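Putative alpha-N-acetylgalactosaminidase (Bacillus halodurans C-125, PDB 3CC1) probably releases terminal alpha-linked N-acetylgalactosamine from glycoconjugates by hydrolysis, with a TIM-barrel domain followed by a C-terminal beta-sandwich domain. Local coordinates at residues Q55-A65 and L80-P88. Sequence-based numbering, arbitrary orientation.
Sequences QWYEPTANSSA and LLPATNRFP. With PEG (di(hydroxyethyl)ether), chain N.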
ATOM      1  N   GLN A  55      -7.712  33.104 -12.342  1.00 23.01           N
ATOM      2  CA  GLN A  55      -6.751  34.147 -12.718  1.00 23.58           C
ATOM      3  C   GLN A  55      -7.220  34.942 -13.930  1.00 22.73           C
ATOM      4  O   GLN A  55      -6.434  35.533 -14.656  1.00 21.98           O
ATOM      5  CB  GLN A  55      -5.324  33.564 -12.858  1.00 23.53           C
ATOM      6  CG  GLN A  55      -4.787  33.147 -11.480  1.00 27.59           C
ATOM      7  CD  GLN A  55      -3.422  32.472 -11.501  1.00 32.75           C
ATOM      8  OE1 GLN A  55      -2.527  32.899 -10.784  1.00 40.27           O
ATOM      9  NE2 GLN A  55      -3.292  31.376 -12.240  1.00 32.76           N
ATOM     10  N   TRP A  56      -8.532  34.946 -14.105  1.00 21.48           N
ATOM     11  CA  TRP A  56      -9.185  35.783 -15.081  1.00 21.26           C
ATOM     12  C   TRP A  56      -9.039  37.279 -14.777  1.00 21.26           C
ATOM     13  O   TRP A  56      -9.361  38.092 -15.637  1.00 21.02           O
ATOM     14  CB  TRP A  56     -10.681  35.394 -15.220  1.00 20.72           C
ATOM     15  CG  TRP A  56     -11.415  35.208 -13.912  1.00 19.25           C
ATOM     16  CD1 TRP A  56     -11.645  34.032 -13.292  1.00 18.66           C
ATOM     17  CD2 TRP A  56     -12.012  36.222 -13.082  1.00 18.56           C
ATOM     18  NE1 TRP A  56     -12.310  34.235 -12.105  1.00 21.12           N
ATOM     19  CE2 TRP A  56     -12.567  35.570 -11.963  1.00 19.95           C
ATOM     20  CE3 TRP A  56     -12.126  37.611 -13.170  1.00 17.86           C
ATOM     21  CZ2 TRP A  56     -13.217  36.250 -10.961  1.00 19.75           C
ATOM     22  CZ3 TRP A  56     -12.775  38.280 -12.182  1.00 17.33           C
ATOM     23  CH2 TRP A  56     -13.313  37.607 -11.080  1.00 17.53           C
ATOM     24  N   TYR A  57      -8.444  37.596 -13.603  1.00 21.31           N
ATOM     25  CA  TYR A  57      -8.302  38.952 -13.049  1.00 20.33           C
ATOM     26  C   TYR A  57      -6.841  39.418 -13.055  1.00 21.33           C
ATOM     27  O   TYR A  57      -6.519  40.473 -12.532  1.00 21.13           O
ATOM     28  CB  TYR A  57      -8.873  38.991 -11.605  1.00 20.77           C
ATOM     29  CG  TYR A  57      -8.442  37.778 -10.816  1.00 21.73           C
ATOM     30  CD1 TYR A  57      -7.131  37.689 -10.318  1.00 22.21           C
ATOM     31  CD2 TYR A  57      -9.295  36.692 -10.638  1.00 20.46           C
ATOM     32  CE1 TYR A  57      -6.707  36.554  -9.642  1.00 22.69           C
ATOM     33  CE2 TYR A  57      -8.881  35.571  -9.958  1.00 20.86           C
ATOM     34  CZ  TYR A  57      -7.575  35.504  -9.480  1.00 21.58           C
ATOM     35  OH  TYR A  57      -7.138  34.397  -8.782  1.00 25.55           O
ATOM     36  N   GLU A  58      -5.966  38.612 -13.665  1.00 22.34           N
ATOM     37  CA  GLU A  58      -4.521  38.793 -13.563  1.00 24.97           C
ATOM     38  C   GLU A  58      -3.872  39.060 -14.919  1.00 25.07           C
ATOM     39  O   GLU A  58      -3.474  38.117 -15.589  1.00 26.23           O
ATOM     40  CB  GLU A  58      -3.871  37.544 -12.939  1.00 24.71           C
ATOM     41  CG  GLU A  58      -2.399  37.716 -12.537  1.00 31.11           C
ATOM     42  CD  GLU A  58      -2.006  36.833 -11.313  1.00 38.00           C
ATOM     43  OE1 GLU A  58      -2.926  36.399 -10.570  1.00 42.17           O
ATOM     44  OE2 GLU A  58      -0.788  36.597 -11.081  1.00 41.87           O
ATOM     45  N   PRO A  59      -3.821  40.331 -15.355  1.00 25.31           N
ATOM     46  CA  PRO A  59      -3.158  40.587 -16.621  1.00 25.82           C
ATOM     47  C   PRO A  59      -1.670  40.510 -16.353  1.00 26.54           C
ATOM     48  O   PRO A  59      -1.210  40.670 -15.205  1.00 28.08           O
ATOM     49  CB  PRO A  59      -3.561  42.030 -16.957  1.00 26.37           C
ATOM     50  CG  PRO A  59      -3.715  42.672 -15.612  1.00 25.48           C
ATOM     51  CD  PRO A  59      -4.332  41.572 -14.742  1.00 24.67           C
ATOM     52  N   THR A  60      -0.907  40.266 -17.384  1.00 26.42           N
ATOM     53  CA  THR A  60       0.536  40.203 -17.179  1.00 26.56           C
ATOM     54  C   THR A  60       1.185  41.569 -17.456  1.00 27.40           C
ATOM     55  O   THR A  60       0.546  42.444 -18.040  1.00 28.00           O
ATOM     56  CB  THR A  60       1.139  39.115 -18.056  1.00 25.82           C
ATOM     57  OG1 THR A  60       0.861  39.419 -19.408  1.00 26.52           O
ATOM     58  CG2 THR A  60       0.521  37.745 -17.741  1.00 24.29           C
ATOM     59  N   ALA A  61       2.442  41.728 -17.014  1.00 27.24           N
ATOM     60  CA  ALA A  61       3.163  43.008 -17.033  1.00 27.12           C
ATOM     61  C   ALA A  61       3.367  43.593 -18.421  1.00 28.24           C
ATOM     62  O   ALA A  61       3.593  44.772 -18.567  1.00 27.98           O
ATOM     63  CB  ALA A  61       4.510  42.905 -16.276  1.00 25.88           C
ATOM     64  N   ASN A  62       3.269  42.782 -19.454  1.00 30.39           N
ATOM     65  CA  ASN A  62       3.433  43.332 -20.814  1.00 32.46           C
ATOM     66  C   ASN A  62       2.147  43.954 -21.365  1.00 33.36           C
ATOM     67  O   ASN A  62       2.150  44.538 -22.434  1.00 34.51           O
ATOM     68  CB  ASN A  62       3.866  42.248 -21.792  1.00 32.82           C
ATOM     69  CG  ASN A  62       2.922  41.116 -21.786  1.00 35.00           C
ATOM     70  OD1 ASN A  62       2.727  40.471 -20.754  1.00 36.72           O
ATOM     71  ND2 ASN A  62       2.247  40.909 -22.898  1.00 38.40           N
ATOM     72  N   SER A  63       1.057  43.798 -20.638  1.00 33.54           N
ATOM     73  CA  SER A  63      -0.247  44.309 -21.069  1.00 34.62           C
ATOM     74  C   SER A  63      -0.487  45.771 -20.690  1.00 34.34           C
ATOM     75  O   SER A  63      -0.008  46.222 -19.664  1.00 33.14           O
ATOM     76  CB  SER A  63      -1.331  43.479 -20.424  1.00 34.50           C
ATOM     77  OG  SER A  63      -2.567  44.033 -20.799  1.00 39.66           O
ATOM     78  N   SER A  64      -1.236  46.520 -21.499  1.00 35.01           N
ATOM     79  CA  SER A  64      -1.564  47.896 -21.103  1.00 35.74           C
ATOM     80  C   SER A  64      -2.647  47.835 -20.014  1.00 36.14           C
ATOM     81  O   SER A  64      -2.951  48.822 -19.347  1.00 35.68           O
ATOM     82  CB  SER A  64      -2.009  48.737 -22.305  1.00 36.68           C
ATOM     83  OG  SER A  64      -3.183  48.200 -22.887  1.00 36.84           O
ATOM     84  N   ALA A  65      -3.192  46.638 -19.800  1.00 36.01           N
ATOM     85  CA  ALA A  65      -4.134  46.416 -18.659  1.00 36.68           C
ATOM     86  C   ALA A  65      -3.412  46.380 -17.269  1.00 35.69           C
ATOM     87  O   ALA A  65      -4.055  46.250 -16.207  1.00 36.99           O
ATOM     88  CB  ALA A  65      -4.975  45.135 -18.892  1.00 35.75           C
ATOM     89  N   LEU A  80     -12.244  41.295  -7.225  1.00 22.22           N
ATOM     90  CA  LEU A  80     -11.491  41.052  -8.429  1.00 21.86           C
ATOM     91  C   LEU A  80     -12.396  41.158  -9.687  1.00 21.10           C
ATOM     92  O   LEU A  80     -13.573  40.817  -9.661  1.00 21.33           O
ATOM     93  CB  LEU A  80     -10.754  39.710  -8.351  1.00 22.30           C
ATOM     94  CG  LEU A  80      -9.673  39.535  -7.284  1.00 23.50           C
ATOM     95  CD1 LEU A  80      -9.312  38.048  -7.127  1.00 23.17           C
ATOM     96  CD2 LEU A  80      -8.477  40.403  -7.677  1.00 22.68           C
ATOM     97  N   LEU A  81     -11.800  41.697 -10.741  1.00 21.00           N
ATOM     98  CA  LEU A  81     -12.465  42.038 -12.011  1.00 21.89           C
ATOM     99  C   LEU A  81     -11.718  41.423 -13.189  1.00 21.98           C
ATOM    100  O   LEU A  81     -10.534  41.111 -13.086  1.00 20.75           O
ATOM    101  CB  LEU A  81     -12.515  43.574 -12.192  1.00 21.48           C
ATOM    102  CG  LEU A  81     -13.108  44.463 -11.090  1.00 21.93           C
ATOM    103  CD1 LEU A  81     -12.961  45.966 -11.486  1.00 16.81           C
ATOM    104  CD2 LEU A  81     -14.541  44.086 -10.822  1.00 20.90           C
ATOM    105  N   PRO A  82     -12.423  41.212 -14.318  1.00 23.49           N
ATOM    106  CA  PRO A  82     -11.775  40.684 -15.526  1.00 23.20           C
ATOM    107  C   PRO A  82     -10.609  41.518 -16.100  1.00 23.98           C
ATOM    108  O   PRO A  82     -10.675  42.717 -16.210  1.00 24.47           O
ATOM    109  CB  PRO A  82     -12.953  40.558 -16.537  1.00 23.14           C
ATOM    110  CG  PRO A  82     -14.181  40.622 -15.711  1.00 23.63           C
ATOM    111  CD  PRO A  82     -13.864  41.458 -14.519  1.00 23.00           C
ATOM    112  N   ALA A  83      -9.535  40.835 -16.467  1.00 24.64           N
ATOM    113  CA  ALA A  83      -8.408  41.453 -17.162  1.00 23.85           C
ATOM    114  C   ALA A  83      -8.918  41.961 -18.504  1.00 24.36           C
ATOM    115  O   ALA A  83      -9.302  41.179 -19.367  1.00 25.11           O
ATOM    116  CB  ALA A  83      -7.244  40.447 -17.327  1.00 22.46           C
ATOM    117  N   THR A  84      -8.937  43.273 -18.668  1.00 24.83           N
ATOM    118  CA  THR A  84      -9.524  43.898 -19.854  1.00 25.91           C
ATOM    119  C   THR A  84      -8.729  43.715 -21.153  1.00 25.66           C
ATOM    120  O   THR A  84      -9.272  43.872 -22.209  1.00 27.04           O
ATOM    121  CB  THR A  84      -9.831  45.382 -19.627  1.00 26.55           C
ATOM    122  OG1 THR A  84      -8.653  46.031 -19.133  1.00 26.86           O
ATOM    123  CG2 THR A  84     -11.006  45.533 -18.622  1.00 26.85           C
ATOM    124  N   ASN A  85      -7.466  43.320 -21.085  1.00 26.43           N
ATOM    125  CA  ASN A  85      -6.722  42.941 -22.300  1.00 25.73           C
ATOM    126  C   ASN A  85      -7.277  41.638 -22.876  1.00 25.52           C
ATOM    127  O   ASN A  85      -7.436  41.473 -24.089  1.00 25.27           O
ATOM    128  CB  ASN A  85      -5.219  42.817 -22.003  1.00 26.45           C
ATOM    129  CG  ASN A  85      -4.899  41.803 -20.894  1.00 26.37           C
ATOM    130  OD1 ASN A  85      -5.560  41.754 -19.879  1.00 27.43           O
ATOM    131  ND2 ASN A  85      -3.864  41.011 -21.097  1.00 28.97           N
ATOM    132  N   ARG A  86      -7.639  40.724 -21.976  1.00 24.99           N
ATOM    133  CA  ARG A  86      -8.157  39.406 -22.366  1.00 24.80           C
ATOM    134  C   ARG A  86      -9.668  39.457 -22.595  1.00 24.22           C
ATOM    135  O   ARG A  86     -10.207  38.762 -23.439  1.00 23.18           O
ATOM    136  CB  ARG A  86      -7.808  38.359 -21.319  1.00 24.47           C
ATOM    137  CG  ARG A  86      -6.323  37.972 -21.346  1.00 25.41           C
ATOM    138  CD  ARG A  86      -5.885  37.272 -20.081  1.00 27.74           C
ATOM    139  NE  ARG A  86      -6.826  36.221 -19.743  1.00 26.43           N
ATOM    140  CZ  ARG A  86      -6.993  35.712 -18.531  1.00 26.38           C
ATOM    141  NH1 ARG A  86      -6.227  36.127 -17.510  1.00 26.17           N
ATOM    142  NH2 ARG A  86      -7.948  34.797 -18.342  1.00 24.79           N
ATOM    143  N   PHE A  87     -10.330  40.311 -21.835  1.00 23.48           N
ATOM    144  CA  PHE A  87     -11.778  40.430 -21.882  1.00 23.23           C
ATOM    145  C   PHE A  87     -12.167  41.884 -22.176  1.00 23.93           C
ATOM    146  O   PHE A  87     -12.605  42.619 -21.294  1.00 22.58           O
ATOM    147  CB  PHE A  87     -12.411  39.942 -20.572  1.00 23.60           C
ATOM    148  CG  PHE A  87     -12.132  38.507 -20.252  1.00 21.31           C
ATOM    149  CD1 PHE A  87     -12.793  37.487 -20.912  1.00 22.31           C
ATOM    150  CD2 PHE A  87     -11.181  38.172 -19.298  1.00 22.07           C
ATOM    151  CE1 PHE A  87     -12.504  36.151 -20.621  1.00 23.59           C
ATOM    152  CE2 PHE A  87     -10.874  36.840 -19.022  1.00 24.44           C
ATOM    153  CZ  PHE A  87     -11.544  35.842 -19.676  1.00 22.82           C
ATOM    154  N   PRO A  88     -11.971  42.322 -23.421  1.00 24.19           N
ATOM    155  CA  PRO A  88     -12.236  43.746 -23.705  1.00 24.97           C
ATOM    156  C   PRO A  88     -13.685  44.176 -23.490  1.00 24.59           C
ATOM    157  O   PRO A  88     -13.915  45.333 -23.183  1.00 24.81           O
ATOM    158  CB  PRO A  88     -11.800  43.934 -25.152  1.00 24.82           C
ATOM    159  CG  PRO A  88     -11.354  42.604 -25.629  1.00 24.95           C
ATOM    160  CD  PRO A  88     -11.554  41.566 -24.598  1.00 24.09           C
TER
HETATM  161  C1  PEG N 444      -3.833  40.395 -24.649  1.00 62.82           C
HETATM  162  O1  PEG N 444      -4.198  38.995 -24.736  1.00 62.55           O
HETATM  163  C2  PEG N 444      -2.374  40.607 -24.191  1.00 62.42           C
HETATM  164  O2  PEG N 444      -2.120  41.930 -23.682  1.00 60.75           O
HETATM  165  C3  PEG N 444      -2.012  42.951 -24.684  1.00 59.07           C
HETATM  166  C4  PEG N 444      -2.753  44.226 -24.258  1.00 57.58           C
HETATM  167  O4  PEG N 444      -1.936  45.369 -24.490  1.00 55.37           O
HETATM  168  O   HOH W   1      -3.524  36.992 -17.976  1.00 28.37           O
HETATM  169  O   HOH W   2      -2.725  39.112 -19.621  1.00 37.19           O
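Tyr57 and Pro82 bring the two loop segments within 4.6 Å at their CA atoms, and beside them one nearly straight backbone hydrogen bond (172°) runs from Ala83 N to Trp56 O at 2.9 Å. Leu80 lays its CD1 methyl almost squarely over one face of the Tyr57 phenol, 3.6 Å from the ring centroid. A branched aliphatic side chain suits this CH-pi contact, and the hydroxyl at the far end is hydrogen-bonded to Asp151. The Trp56 indole turns its edge instead: CH2 lies 3.5 Å from Leu80 O, while CZ3 meets the peptide joining Leu81 to Pro82. With chi1 at 46°, the indole presents a face to the Tyr57 ring edge, Tyr57 CD2 over its centre, and NE1 is satisfied by His113 O.

Farther along, Arg86 bends at chi3 (48°) and directs NH1 to Gln55 O, 2.9 Å away and close to the guanidinium plane. That carbonyl also receives Glu58 N, the closing bond of a type I turn, so two donors grip it from opposite faces. A water links NH1 to Glu58 O, and Val26 O takes NE. Ala83's methyl is small enough to sit against the rigid Pro59 ring, CB to CB 4.0 Å. Ser63 OG accepts from Ala65 N in an ST turn and rests against Asn85 CB (3.2 Å). Asn85 uses ND2 to bind a second water, shared with Thr60 N, and the glycol ether, while its OD1 is buried between Pro59 CB and Ala65 CB with no partner in the model.

Both segments belong to the long loop between strand 49-52 and helix 97-105 of the barrel. They are joined by aromatic packing and by a buried arginine whose positive charge is probably eased by carbonyl oxygens and a water.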